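Local coordinates for protein beta-mannosidase (Trichoderma harzianum, PDB 4CVU) that probably hydrolyses beta-linked mannose from the non-reducing ends of mannosides, as a fungal beta-mannosidase of glycoside hydrolase family 2, at residues A[116-121]-A[126-131]; A[157-162]-A[189-194]. All blocks are in the same frame, centred on the assembly; numbering follows the deposited sequence.

Contact 1: A[116-121]-A[126-131]. With NA (sodium ion), chain B; NAG (2-acetamido-2-deoxy-beta-D-glucopyranose), chain C; NAG (2-acetamido-2-deoxy-beta-D-glucopyranose), chain D; MAN (alpha-D-mannopyranose), chain E.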
loop_
_atom_site.group_PDB
_atom_site.type_symbol
_atom_site.label_atom_id
_atom_site.label_comp_id
_atom_site.label_asym_id
_atom_site.label_seq_id
_atom_site.Cartn_x
_atom_site.Cartn_y
_atom_site.Cartn_z
ATOM N N ALA A 116 -1.987 -1.977 35.205
ATOM C CA ALA A 116 -2.182 -0.529 35.213
ATOM C C ALA A 116 -1.979 0.042 36.635
ATOM O O ALA A 116 -2.028 -0.665 37.637
ATOM C CB ALA A 116 -3.565 -0.193 34.702
ATOM N N THR A 117 -1.727 1.334 36.686
ATOM C CA THR A 117 -1.645 2.041 37.950
ATOM C C THR A 117 -2.648 3.188 37.840
ATOM O O THR A 117 -2.463 4.093 37.034
ATOM C CB THR A 117 -0.215 2.560 38.201
ATOM O OG1 THR A 117 0.694 1.457 38.228
ATOM C CG2 THR A 117 -0.116 3.327 39.528
ATOM N N VAL A 118 -3.720 3.119 38.620
ATOM C CA VAL A 118 -4.776 4.122 38.557
ATOM C C VAL A 118 -4.501 5.197 39.611
ATOM O O VAL A 118 -4.236 4.864 40.776
ATOM C CB VAL A 118 -6.155 3.482 38.821
ATOM C CG1 VAL A 118 -7.266 4.510 38.654
ATOM C CG2 VAL A 118 -6.390 2.288 37.899
ATOM N N LYS A 119 -4.562 6.463 39.198
ATOM C CA LYS A 119 -4.368 7.603 40.081
ATOM C C LYS A 119 -5.509 8.591 39.967
ATOM O O LYS A 119 -5.974 8.894 38.876
ATOM C CB LYS A 119 -3.075 8.355 39.776
ATOM C CG LYS A 119 -1.812 7.659 40.218
ATOM C CD LYS A 119 -0.627 8.607 40.130
ATOM C CE LYS A 119 0.686 7.843 40.115
ATOM N NZ LYS A 119 1.846 8.683 40.530
ATOM N N PHE A 120 -5.931 9.123 41.108
ATOM C CA PHE A 120 -7.005 10.093 41.161
ATOM C C PHE A 120 -6.541 11.228 42.080
ATOM O O PHE A 120 -6.227 11.010 43.262
ATOM C CB PHE A 120 -8.304 9.438 41.662
ATOM C CG PHE A 120 -9.531 10.282 41.452
ATOM C CD1 PHE A 120 -10.141 10.345 40.217
ATOM C CD2 PHE A 120 -10.064 11.026 42.482
ATOM C CE1 PHE A 120 -11.272 11.112 40.014
ATOM C CE2 PHE A 120 -11.195 11.804 42.285
ATOM C CZ PHE A 120 -11.804 11.845 41.058
ATOM N N CYS A 121 -6.486 12.429 41.513
ATOM C CA CYS A 121 -5.830 13.578 42.140
ATOM C C CYS A 121 -4.457 13.181 42.683
ATOM O O CYS A 121 -4.154 13.406 43.851
ATOM C CB CYS A 121 -6.707 14.163 43.250
ATOM S SG CYS A 121 -6.172 15.828 43.736
ATOM N N GLY A 126 -5.412 2.284 42.873
ATOM C CA GLY A 126 -5.530 0.884 42.458
ATOM C C GLY A 126 -4.487 0.421 41.464
ATOM O O GLY A 126 -3.945 1.225 40.726
ATOM N N THR A 127 -4.204 -0.881 41.463
ATOM C CA THR A 127 -3.229 -1.460 40.540
ATOM C C THR A 127 -3.767 -2.732 39.877
ATOM O O THR A 127 -3.276 -3.832 40.165
ATOM C CB THR A 127 -1.863 -1.757 41.216
ATOM O OG1 THR A 127 -2.040 -2.607 42.347
ATOM C CG2 THR A 127 -1.189 -0.476 41.640
ATOM N N PRO A 128 -4.775 -2.570 38.977
ATOM C CA PRO A 128 -5.433 -3.683 38.282
ATOM C C PRO A 128 -4.457 -4.577 37.511
ATOM O O PRO A 128 -3.483 -4.084 36.921
ATOM C CB PRO A 128 -6.406 -3.001 37.304
ATOM C CG PRO A 128 -6.317 -1.535 37.518
ATOM C CD PRO A 128 -5.374 -1.261 38.653
ATOM N N ASP A 129 -4.714 -5.878 37.508
ATOM C CA ASP A 129 -3.879 -6.809 36.746
ATOM C C ASP A 129 -4.653 -7.949 36.092
ATOM O O ASP A 129 -4.212 -9.091 36.096
ATOM C CB ASP A 129 -2.791 -7.369 37.646
ATOM C CG ASP A 129 -3.352 -8.145 38.835
ATOM O OD1 ASP A 129 -4.577 -8.091 39.095
ATOM O OD2 ASP A 129 -2.539 -8.824 39.485
ATOM N N ASN A 130 -5.814 -7.628 35.535
ATOM C CA ASN A 130 -6.628 -8.620 34.831
ATOM C C ASN A 130 -7.494 -7.959 33.792
ATOM O O ASN A 130 -8.405 -7.195 34.108
ATOM C CB ASN A 130 -7.498 -9.431 35.815
ATOM C CG ASN A 130 -8.046 -10.718 35.193
ATOM O OD1 ASN A 130 -8.505 -10.731 34.041
ATOM N ND2 ASN A 130 -8.036 -11.796 35.956
ATOM N N GLN A 131 -7.219 -8.268 32.535
ATOM C CA GLN A 131 -8.016 -7.765 31.433
ATOM C C GLN A 131 -9.492 -8.119 31.576
ATOM O O GLN A 131 -10.338 -7.367 31.147
ATOM C CB GLN A 131 -7.497 -8.361 30.108
ATOM C CG GLN A 131 -8.209 -7.857 28.882
ATOM C CD GLN A 131 -7.636 -8.358 27.540
ATOM O OE1 GLN A 131 -6.645 -9.092 27.449
ATOM N NE2 GLN A 131 -8.324 -7.995 26.498
HETATM NA NA NA B . -2.964 -10.175 41.665
HETATM C C1 NAG C . 4.624 1.076 33.927
HETATM C C2 NAG C . 5.176 1.954 35.080
HETATM C C3 NAG C . 5.281 1.142 36.363
HETATM C C4 NAG C . 3.994 0.380 36.670
HETATM C C5 NAG C . 3.457 -0.364 35.421
HETATM C C6 NAG C . 2.061 -0.983 35.659
HETATM C C7 NAG C . 6.619 3.769 34.369
HETATM C C8 NAG C . 7.991 4.274 34.032
HETATM N N2 NAG C . 6.487 2.500 34.746
HETATM O O3 NAG C . 5.595 2.032 37.424
HETATM O O4 NAG C . 4.280 -0.563 37.693
HETATM O O5 NAG C . 3.386 0.505 34.304
HETATM O O6 NAG C . 1.047 0.004 35.734
HETATM O O7 NAG C . 5.672 4.521 34.285
HETATM C C1 NAG D . 3.435 -0.357 38.855
HETATM C C2 NAG D . 3.398 -1.620 39.714
HETATM C C3 NAG D . 2.535 -1.419 40.967
HETATM C C4 NAG D . 2.898 -0.132 41.689
HETATM C C5 NAG D . 2.911 1.037 40.689
HETATM C C6 NAG D . 3.310 2.345 41.358
HETATM C C7 NAG D . 3.516 -3.739 38.443
HETATM C C8 NAG D . 4.985 -3.790 38.526
HETATM N N2 NAG D . 2.855 -2.736 38.975
HETATM O O3 NAG D . 2.631 -2.538 41.817
HETATM O O4 NAG D . 1.911 0.080 42.682
HETATM O O5 NAG D . 3.842 0.756 39.657
HETATM O O6 NAG D . 4.649 2.176 41.732
HETATM O O7 NAG D . 2.914 -4.636 37.828
HETATM C C1 MAN E . 3.161 -10.036 41.722
HETATM C C2 MAN E . 2.775 -11.274 40.916
HETATM C C3 MAN E . 1.947 -10.861 39.696
HETATM C C4 MAN E . 0.758 -9.992 40.123
HETATM C C5 MAN E . 1.269 -8.787 40.923
HETATM C C6 MAN E . 0.150 -7.889 41.448
HETATM O O2 MAN E . 2.017 -12.169 41.709
HETATM O O3 MAN E . 1.502 -12.021 39.047
HETATM O O4 MAN E . 0.029 -9.562 39.003
HETATM O O5 MAN E . 2.023 -9.249 42.028
HETATM O O6 MAN E . 0.665 -6.660 41.915
HETATM O O HOH W 1 -3.321 -8.069 42.002
#

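Contact 2: A[157-162]-A[189-194]. With NAG (2-acetamido-2-deoxy-beta-D-glucopyranose), chain C.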
loop_
_atom_site.group_PDB
_atom_site.type_symbol
_atom_site.label_atom_id
_atom_site.label_comp_id
_atom_site.label_asym_id
_atom_site.label_seq_id
_atom_site.Cartn_x
_atom_site.Cartn_y
_atom_site.Cartn_z
ATOM N N GLY A 157 1.267 -0.656 31.872
ATOM C CA GLY A 157 2.604 -1.232 31.717
ATOM C C GLY A 157 2.891 -1.814 30.352
ATOM O O GLY A 157 1.987 -2.071 29.555
ATOM N N SER A 158 4.176 -1.995 30.071
ATOM C CA SER A 158 4.640 -2.868 29.016
ATOM C C SER A 158 4.453 -4.293 29.546
ATOM O O SER A 158 5.034 -4.635 30.559
ATOM C CB SER A 158 6.103 -2.613 28.720
ATOM O OG SER A 158 6.611 -3.553 27.805
ATOM N N VAL A 159 3.609 -5.097 28.875
ATOM C CA VAL A 159 3.272 -6.412 29.392
ATOM C C VAL A 159 4.420 -7.437 29.275
ATOM O O VAL A 159 4.661 -8.203 30.224
ATOM C CB VAL A 159 1.944 -6.941 28.829
ATOM C CG1 VAL A 159 1.592 -8.315 29.385
ATOM C CG2 VAL A 159 0.802 -5.992 29.153
ATOM N N PRO A 160 5.132 -7.472 28.128
ATOM C CA PRO A 160 6.294 -8.327 27.971
ATOM C C PRO A 160 7.350 -8.103 29.044
ATOM O O PRO A 160 7.936 -9.052 29.547
ATOM C CB PRO A 160 6.859 -7.874 26.637
ATOM C CG PRO A 160 5.670 -7.489 25.849
ATOM C CD PRO A 160 4.728 -6.878 26.839
ATOM N N ARG A 161 7.591 -6.845 29.358
ATOM C CA ARG A 161 8.594 -6.486 30.372
ATOM C C ARG A 161 8.183 -6.994 31.739
ATOM O O ARG A 161 8.994 -7.583 32.448
ATOM C CB ARG A 161 8.804 -4.973 30.433
ATOM C CG ARG A 161 9.817 -4.556 31.496
ATOM C CD ARG A 161 10.412 -3.196 31.186
ATOM N NE ARG A 161 9.402 -2.161 31.316
ATOM C CZ ARG A 161 9.399 -1.006 30.656
ATOM N NH1 ARG A 161 10.328 -0.702 29.779
ATOM N NH2 ARG A 161 8.418 -0.157 30.863
ATOM N N ILE A 162 6.916 -6.793 32.088
ATOM C CA ILE A 162 6.415 -7.232 33.374
ATOM C C ILE A 162 6.426 -8.778 33.474
ATOM O O ILE A 162 6.890 -9.324 34.470
ATOM C CB ILE A 162 5.029 -6.634 33.668
ATOM C CG1 ILE A 162 5.103 -5.108 33.815
ATOM C CG2 ILE A 162 4.442 -7.170 34.953
ATOM C CD1 ILE A 162 3.744 -4.437 33.892
ATOM N N GLN A 189 1.888 -17.181 30.075
ATOM C CA GLN A 189 1.140 -17.916 31.086
ATOM C C GLN A 189 0.994 -17.109 32.397
ATOM O O GLN A 189 0.112 -17.399 33.217
ATOM C CB GLN A 189 1.804 -19.283 31.339
ATOM C CG GLN A 189 3.126 -19.274 32.106
ATOM C CD GLN A 189 4.347 -19.123 31.226
ATOM O OE1 GLN A 189 4.284 -18.541 30.125
ATOM N NE2 GLN A 189 5.504 -19.597 31.734
ATOM N N TRP A 190 1.861 -16.113 32.584
ATOM C CA TRP A 190 1.917 -15.330 33.838
ATOM C C TRP A 190 0.949 -14.160 33.870
ATOM O O TRP A 190 0.797 -13.527 34.898
ATOM C CB TRP A 190 3.364 -14.818 34.117
ATOM C CG TRP A 190 4.200 -15.915 34.617
ATOM C CD1 TRP A 190 5.184 -16.572 33.947
ATOM C CD2 TRP A 190 4.062 -16.567 35.872
ATOM N NE1 TRP A 190 5.696 -17.586 34.718
ATOM C CE2 TRP A 190 5.016 -17.605 35.908
ATOM C CE3 TRP A 190 3.245 -16.354 36.997
ATOM C CZ2 TRP A 190 5.166 -18.438 37.018
ATOM C CZ3 TRP A 190 3.405 -17.175 38.107
ATOM C CH2 TRP A 190 4.352 -18.205 38.104
ATOM N N VAL A 191 0.274 -13.877 32.759
ATOM C CA VAL A 191 -0.598 -12.691 32.716
ATOM C C VAL A 191 -2.020 -13.021 32.294
ATOM O O VAL A 191 -2.235 -13.699 31.306
ATOM C CB VAL A 191 -0.003 -11.569 31.858
ATOM C CG1 VAL A 191 0.329 -12.052 30.444
ATOM C CG2 VAL A 191 -0.957 -10.382 31.801
ATOM N N ARG A 192 -2.992 -12.518 33.041
ATOM C CA ARG A 192 -4.389 -12.638 32.668
ATOM C C ARG A 192 -4.742 -11.565 31.628
ATOM O O ARG A 192 -5.343 -10.525 31.935
ATOM C CB ARG A 192 -5.270 -12.527 33.920
ATOM C CG ARG A 192 -4.965 -13.565 34.962
ATOM C CD ARG A 192 -4.963 -14.954 34.403
ATOM N NE ARG A 192 -6.149 -15.169 33.573
ATOM C CZ ARG A 192 -6.208 -15.930 32.481
ATOM N NH1 ARG A 192 -5.147 -16.597 32.031
ATOM N NH2 ARG A 192 -7.361 -16.050 31.828
ATOM N N LYS A 193 -4.342 -11.874 30.387
ATOM C CA LYS A 193 -4.504 -11.033 29.197
ATOM C C LYS A 193 -4.748 -12.018 28.069
ATOM O O LYS A 193 -4.295 -13.200 28.091
ATOM C CB LYS A 193 -3.245 -10.154 28.938
ATOM C CG LYS A 193 -3.295 -9.233 27.698
ATOM C CD LYS A 193 -2.213 -8.154 27.734
ATOM C CE LYS A 193 -2.091 -7.308 26.446
ATOM N NZ LYS A 193 -3.386 -7.115 25.743
ATOM N N GLU A 194 -5.487 -11.545 27.089
ATOM C CA GLU A 194 -5.903 -12.322 25.924
ATOM C C GLU A 194 -4.641 -12.897 25.347
ATOM O O GLU A 194 -3.725 -12.218 24.983
ATOM C CB GLU A 194 -6.659 -11.387 24.950
ATOM C CG GLU A 194 -6.919 -11.911 23.558
ATOM C CD GLU A 194 -7.826 -11.017 22.696
ATOM O OE1 GLU A 194 -7.341 -10.001 22.250
ATOM O OE2 GLU A 194 -8.971 -11.328 22.450
HETATM C C1 NAG C . 4.624 1.076 33.927
HETATM C C2 NAG C . 5.176 1.954 35.080
HETATM C C3 NAG C . 5.281 1.142 36.363
HETATM C C4 NAG C . 3.994 0.380 36.670
HETATM C C5 NAG C . 3.457 -0.364 35.421
HETATM C C6 NAG C . 2.061 -0.983 35.659
HETATM C C7 NAG C . 6.619 3.769 34.369
HETATM C C8 NAG C . 7.991 4.274 34.032
HETATM N N2 NAG C . 6.487 2.500 34.746
HETATM O O3 NAG C . 5.595 2.032 37.424
HETATM O O4 NAG C . 4.280 -0.563 37.693
HETATM O O5 NAG C . 3.386 0.505 34.304
HETATM O O6 NAG C . 1.047 0.004 35.734
HETATM O O7 NAG C . 5.672 4.521 34.285
#

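Contact 1: A[116-121]-A[126-131]
With CG1 anti to the backbone N (chi1 -176°), Val118 swings CG2 onto the ring of Pro128, 3.8 Å from Pro128 CD, and the two side chains cross at about a right angle. In Thr117 a chi1 of -60° sets OG1 beside the backbone N and carries it to the attached glycan instead. The setting is a beta hairpin of strands 116-120 and 123-126, the latter at the border of a six-stranded antiparallel sheet in the galactose-binding-like domain. Val118 and Gly126 are a hydrogen-bonded pair, Val118 N reaching Gly126 O at 2.8 Å (168° at the hydrogen). Past the strand end the loop keeps alongside: Ala116 N bonds Pro128 O at 3.1 Å, and the CA-H of Thr127 meets Ala116 O, CA to O 3.2 Å. Thr117 OG1 donates to NAG O6 of the chain C sugar at 2.9 Å; a valine here would probably leave that O6 without this donor and the sugar's hydroxymethyl arm freer to turn. Thr127 CG2 lies 3.3 Å from O4 of the chain D sugar. Farther along, Asp129 OD2 binds the sodium ion at 2.6 Å and accepts a hydrogen bond from mannose O4 at 2.7 Å.

Contact 2: A[157-162]-A[189-194]
Val159 meets Val191 and Lys193 through its two methyls, packing the start of helix 159-168 against the long loop before strand 215-221 within the galactose-binding-like domain. CG1 faces mainly Val191: Val159 CG1 lies 4.1 Å from Val191 CG2, with Val191 CG1 just as near, and the two side chains cross at about a right angle. CG2 faces mainly Lys193, Val159 CG2 resting 4.0 Å from Lys193 CD, a carbon that CG1 also approaches. Lys193 can offer that aliphatic stem because its chain runs extended from chi1 (179°) through chi3 and bends only at chi4, where NZ turns off to its charged partners.

The next shell shapes the two backbones. Val159 opens the helix, with Ser158 at the N-cap, and Ile162 N reaches back to Ser158 O at 3.2 Å to close the first turn. Just ahead, Gly157 CA passes 3.2 Å from O5 of the chain C N-acetylglucosamine. On the other side Arg192 is the centre of an inverse gamma turn, its weak bond running from Lys193 N to Val191 O at 2.9 Å; the turn brings Val191 and Lys193 to the helix while the Arg192 side chain goes to helix 458-475.

Farther out, Lys193 NZ makes salt bridges to Asp197 and Asp113 and a hydrogen bond to Pro208 O, while Val191 also touches Ile163 and Tyr115. No hydrogen bond joins the two segments: they meet by apolar packing, and the buried lysine serves as a hydrocarbon surface along its stem while its ammonium end is probably held as a cation by the two carboxylates.

From the N terminus, contact 1 comes first: it closes the short hairpin between 116-121 and 126-131. The chain then runs through strands 135-138 and 152-156, the second paired with strand 116-120, before contact 2 opens at 157-162 and closes a longer, largely irregular loop at 189-194. The two loops follow in series, neither nested nor crossed, and the centres of the two contacts are about 14 Å apart. Their far ends meet in probable hydrogen bonds, Gln131 OE1 with Glu194 N at 2.7 Å and Gln131 N with Arg192 O at 3.0 Å. Both contacts touch the chain C N-acetylglucosamine, and Asn130 and Arg192 both reach Glu467, tying this galactose-binding-like domain to helix 458-475.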